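Long-range contact in alcohol dehydrogenase (Thermus sp., PDB 4CPD), which probably interconverts alcohols and their aldehydes or ketones with NAD(H) as redox partner, using a zinc ion in its active site: residues A[36-41]-A[57-62]. Residues are numbered along the deposited sequence; the frame is centred on the assembly and turned at random.
Sequences GICGSD and LGHEFV. With ZN (zinc ion), chain E; NAD (nicotinamide-adenine-dinucleotide), chain G.
At the active-site zinc of this medium-chain dehydrogenase, C38 and H59 supply two of the protein ligands from separate segments: C38 SG binds zinc at 2.2 Å and H59 NE2 at 2.3 Å. D152 and a water complete the shell. SG also lies at the edge of the H59 ring, in its plane, 3.6 Å from NE2, the two atoms being ligands of the same zinc. With chi1 at 177° the C38 sulfur is turned beside its own carbonyl carbon, where it accepts a bond from S40 N and caps helix 39-45. At the same helix start C38 N donates to D41 OD2 (2.8 Å, 176°), and C38 and D41 form a capping box. This turn also carries G39 and S40 of the NAD pocket: G39 N makes a weak bond to NAD O1N, and S40 OG a weak one with NAD O2D. S40 OG is also hydrogen-bonded to the zinc-bound water at 2.9 Å. In the GroES-like catalytic domain, strand 28-37 pairs antiparallel with strand 60-68; at this end G36 N donates to E60 O (3.0 Å). The D41 and H59 side chains approach each other from opposite directions, planes 55° apart, with OD1 3.1 Å from H59 CE1, a contact without a hydrogen bond. A second water, over the centre of one H59 ring face, accepts from H59 N and can donate to D41 OD2 and E60 OE1, though it has more acceptors in reach than protons; the salt bridge from K340 to E60 probably eases the like charge of the two carboxylates.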
ATOM      1  N   GLY A  36      14.811  21.449  17.465  1.00 39.26           N
ATOM      2  CA  GLY A  36      13.400  21.685  17.287  1.00 41.39           C
ATOM      3  C   GLY A  36      12.589  21.033  18.384  1.00 44.65           C
ATOM      4  O   GLY A  36      13.063  20.108  19.082  1.00 46.78           O
ATOM      5  N   ILE A  37      11.358  21.530  18.506  1.00 48.16           N
ATOM      6  CA  ILE A  37      10.269  20.846  19.196  1.00 46.31           C
ATOM      7  C   ILE A  37       9.260  20.350  18.165  1.00 47.46           C
ATOM      8  O   ILE A  37       8.704  21.144  17.398  1.00 40.85           O
ATOM      9  CB  ILE A  37       9.547  21.776  20.149  1.00 44.43           C
ATOM     10  CG1 ILE A  37      10.538  22.294  21.193  1.00 46.14           C
ATOM     11  CG2 ILE A  37       8.402  21.038  20.820  1.00 47.69           C
ATOM     12  CD1 ILE A  37      10.020  23.493  21.957  1.00 45.07           C
ATOM     13  N   CYS A  38       9.039  19.031  18.183  1.00 51.79           N
ATOM     14  CA  CYS A  38       8.234  18.317  17.174  1.00 48.00           C
ATOM     15  C   CYS A  38       6.876  17.941  17.773  1.00 47.60           C
ATOM     16  O   CYS A  38       6.714  17.830  18.991  1.00 51.52           O
ATOM     17  CB  CYS A  38       9.006  17.068  16.710  1.00 44.44           C
ATOM     18  SG  CYS A  38       8.177  16.011  15.530  1.00 40.87           S
ATOM     19  N   GLY A  39       5.892  17.754  16.914  1.00 48.16           N
ATOM     20  CA  GLY A  39       4.609  17.214  17.346  1.00 48.56           C
ATOM     21  C   GLY A  39       4.764  15.913  18.129  1.00 50.66           C
ATOM     22  O   GLY A  39       4.033  15.691  19.092  1.00 49.38           O
ATOM     23  N   SER A  40       5.713  15.061  17.713  1.00 48.58           N
ATOM     24  CA  SER A  40       6.015  13.819  18.414  1.00 49.56           C
ATOM     25  C   SER A  40       6.419  14.070  19.870  1.00 51.82           C
ATOM     26  O   SER A  40       6.176  13.229  20.738  1.00 50.44           O
ATOM     27  CB  SER A  40       7.139  13.043  17.720  1.00 47.94           C
ATOM     28  OG  SER A  40       6.817  12.746  16.371  1.00 53.96           O
ATOM     29  N   ASP A  41       7.046  15.218  20.125  1.00 49.39           N
ATOM     30  CA  ASP A  41       7.499  15.552  21.446  1.00 49.07           C
ATOM     31  C   ASP A  41       6.299  15.819  22.338  1.00 50.60           C
ATOM     32  O   ASP A  41       6.375  15.678  23.559  1.00 53.11           O
ATOM     33  CB  ASP A  41       8.425  16.769  21.433  1.00 48.62           C
ATOM     34  CG  ASP A  41       9.765  16.503  20.779  1.00 48.57           C
ATOM     35  OD1 ASP A  41      10.305  15.363  20.855  1.00 45.72           O
ATOM     36  OD2 ASP A  41      10.299  17.488  20.209  1.00 46.10           O
ATOM     37  N   LEU A  57      15.437  15.406  26.180  1.00 49.93           N
ATOM     38  CA  LEU A  57      14.442  15.281  25.114  1.00 51.56           C
ATOM     39  C   LEU A  57      14.938  15.803  23.769  1.00 54.02           C
ATOM     40  O   LEU A  57      15.986  16.446  23.695  1.00 59.98           O
ATOM     41  CB  LEU A  57      13.172  16.036  25.503  1.00 49.36           C
ATOM     42  CG  LEU A  57      12.486  15.550  26.789  1.00 48.83           C
ATOM     43  CD1 LEU A  57      11.240  16.381  27.076  1.00 48.80           C
ATOM     44  CD2 LEU A  57      12.090  14.091  26.696  1.00 50.98           C
ATOM     45  N   GLY A  58      14.174  15.506  22.713  1.00 52.41           N
ATOM     46  CA  GLY A  58      14.377  16.100  21.383  1.00 45.56           C
ATOM     47  C   GLY A  58      15.116  15.222  20.381  1.00 47.64           C
ATOM     48  O   GLY A  58      16.044  14.483  20.746  1.00 47.49           O
ATOM     49  N   HIS A  59      14.689  15.285  19.114  1.00 43.23           N
ATOM     50  CA  HIS A  59      15.321  14.513  18.045  1.00 40.04           C
ATOM     51  C   HIS A  59      15.494  15.315  16.748  1.00 39.09           C
ATOM     52  O   HIS A  59      15.844  14.747  15.702  1.00 36.08           O
ATOM     53  CB  HIS A  59      14.474  13.283  17.767  1.00 39.89           C
ATOM     54  CG  HIS A  59      13.040  13.609  17.573  1.00 40.62           C
ATOM     55  ND1 HIS A  59      12.130  13.530  18.603  1.00 47.53           N
ATOM     56  CD2 HIS A  59      12.370  14.079  16.498  1.00 38.85           C
ATOM     57  CE1 HIS A  59      10.949  13.914  18.158  1.00 47.03           C
ATOM     58  NE2 HIS A  59      11.072  14.260  16.887  1.00 43.70           N
ATOM     59  N   GLU A  60      15.228  16.621  16.812  1.00 37.66           N
ATOM     60  CA  GLU A  60      15.472  17.507  15.698  1.00 38.63           C
ATOM     61  C   GLU A  60      16.707  18.406  15.957  1.00 38.48           C
ATOM     62  O   GLU A  60      16.712  19.147  16.934  1.00 36.39           O
ATOM     63  CB  GLU A  60      14.281  18.379  15.504  1.00 39.72           C
ATOM     64  CG  GLU A  60      13.041  17.705  14.957  1.00 39.82           C
ATOM     65  CD  GLU A  60      11.883  18.691  14.962  1.00 41.32           C
ATOM     66  OE1 GLU A  60      11.407  19.057  16.049  1.00 41.65           O
ATOM     67  OE2 GLU A  60      11.449  19.145  13.899  1.00 48.20           O
ATOM     68  N   PHE A  61      17.730  18.321  15.093  1.00 36.16           N
ATOM     69  CA  PHE A  61      18.941  19.095  15.285  1.00 38.59           C
ATOM     70  C   PHE A  61      19.702  19.438  14.019  1.00 42.99           C
ATOM     71  O   PHE A  61      19.624  18.747  12.997  1.00 44.70           O
ATOM     72  CB  PHE A  61      19.886  18.331  16.183  1.00 38.86           C
ATOM     73  CG  PHE A  61      20.490  17.123  15.535  1.00 36.02           C
ATOM     74  CD1 PHE A  61      19.788  15.958  15.444  1.00 35.82           C
ATOM     75  CD2 PHE A  61      21.755  17.169  15.022  1.00 36.71           C
ATOM     76  CE1 PHE A  61      20.337  14.848  14.839  1.00 38.77           C
ATOM     77  CE2 PHE A  61      22.327  16.068  14.416  1.00 38.10           C
ATOM     78  CZ  PHE A  61      21.615  14.906  14.314  1.00 38.59           C
ATOM     79  N   VAL A  62      20.460  20.517  14.129  1.00 44.56           N
ATOM     80  CA  VAL A  62      21.535  20.843  13.191  1.00 45.11           C
ATOM     81  C   VAL A  62      22.677  21.430  14.009  1.00 41.54           C
ATOM     82  O   VAL A  62      22.447  22.161  14.976  1.00 38.36           O
ATOM     83  CB  VAL A  62      21.065  21.849  12.100  1.00 44.22           C
ATOM     84  CG1 VAL A  62      20.403  23.063  12.735  1.00 40.44           C
ATOM     85  CG2 VAL A  62      22.227  22.228  11.171  1.00 41.42           C
TER
HETATM   86 ZN    ZN E1200       9.799  14.539  15.040  1.00 44.04          ZN
HETATM   87  PA  NAD G1407       0.817  18.934  15.275  1.00 77.42           P
HETATM   88  O1A NAD G1407       1.599  20.216  15.566  1.00 63.81           O
HETATM   89  O2A NAD G1407       0.005  18.285  16.391  1.00 70.53           O
HETATM   90  O5B NAD G1407      -0.151  19.065  13.984  1.00 72.90           O
HETATM   91  C5B NAD G1407      -1.403  18.382  13.933  1.00 77.42           C
HETATM   92  C4B NAD G1407      -2.399  19.183  13.101  1.00 84.55           C
HETATM   93  O4B NAD G1407      -3.536  18.370  12.784  1.00 78.98           O
HETATM   94  C3B NAD G1407      -2.903  20.411  13.867  1.00 82.18           C
HETATM   95  O3B NAD G1407      -2.957  21.596  13.058  1.00 69.96           O
HETATM   96  C2B NAD G1407      -4.299  20.032  14.270  1.00 84.70           C
HETATM   97  O2B NAD G1407      -5.150  21.175  14.390  1.00 82.42           O
HETATM   98  C1B NAD G1407      -4.697  19.122  13.125  1.00 82.81           C
HETATM   99  N9A NAD G1407      -5.792  18.244  13.539  1.00 90.34           N
HETATM  100  C8A NAD G1407      -5.866  17.600  14.722  1.00 87.86           C
HETATM  101  N7A NAD G1407      -7.019  16.890  14.766  1.00 93.35           N
HETATM  102  C5A NAD G1407      -7.681  17.079  13.601  1.00 88.69           C
HETATM  103  C6A NAD G1407      -8.943  16.610  12.997  1.00 87.16           C
HETATM  104  N6A NAD G1407      -9.722  15.774  13.701  1.00 85.40           N
HETATM  105  N1A NAD G1407      -9.290  17.034  11.753  1.00 91.56           N
HETATM  106  C2A NAD G1407      -8.500  17.872  11.053  1.00 88.34           C
HETATM  107  N3A NAD G1407      -7.330  18.339  11.548  1.00 91.40           N
HETATM  108  C4A NAD G1407      -6.872  17.984  12.787  1.00 91.79           C
HETATM  109  O3  NAD G1407       1.840  17.783  14.764  1.00 82.45           O
HETATM  110  PN  NAD G1407       2.934  17.843  13.569  1.00 79.80           P
HETATM  111  O1N NAD G1407       4.189  18.385  14.224  1.00 64.02           O
HETATM  112  O2N NAD G1407       2.333  18.413  12.279  1.00 70.72           O
HETATM  113  O5D NAD G1407       3.108  16.265  13.264  1.00 78.51           O
HETATM  114  C5D NAD G1407       2.104  15.642  12.437  1.00 77.24           C
HETATM  115  C4D NAD G1407       1.782  14.190  12.779  1.00 75.50           C
HETATM  116  O4D NAD G1407       2.742  13.352  12.121  1.00 75.71           O
HETATM  117  C3D NAD G1407       1.854  13.857  14.270  1.00 75.75           C
HETATM  118  O3D NAD G1407       0.881  12.837  14.555  1.00 63.16           O
HETATM  119  C2D NAD G1407       3.294  13.372  14.456  1.00 78.14           C
HETATM  120  O2D NAD G1407       3.539  12.545  15.622  1.00 65.75           O
HETATM  121  C1D NAD G1407       3.493  12.639  13.128  1.00 76.14           C
HETATM  122  N1N NAD G1407       4.901  12.462  12.737  1.00 74.51           N
HETATM  123  C2N NAD G1407       5.180  11.264  12.213  1.00 68.30           C
HETATM  124  C3N NAD G1407       6.456  10.926  11.790  1.00 60.95           C
HETATM  125  C7N NAD G1407       6.618   9.552  11.206  1.00 54.73           C
HETATM  126  O7N NAD G1407       7.686   8.963  11.252  1.00 50.96           O
HETATM  127  N7N NAD G1407       5.541   9.006  10.609  1.00 51.77           N
HETATM  128  C4N NAD G1407       7.487  11.874  11.908  1.00 63.70           C
HETATM  129  C5N NAD G1407       7.187  13.126  12.457  1.00 67.31           C
HETATM  130  C6N NAD G1407       5.874  13.403  12.870  1.00 74.09           C
HETATM  131  O   HOH W   1       9.018  12.239  14.557  1.00 31.98           O
HETATM  132  O   HOH W   2      12.367  17.088  18.321  1.00 37.25           O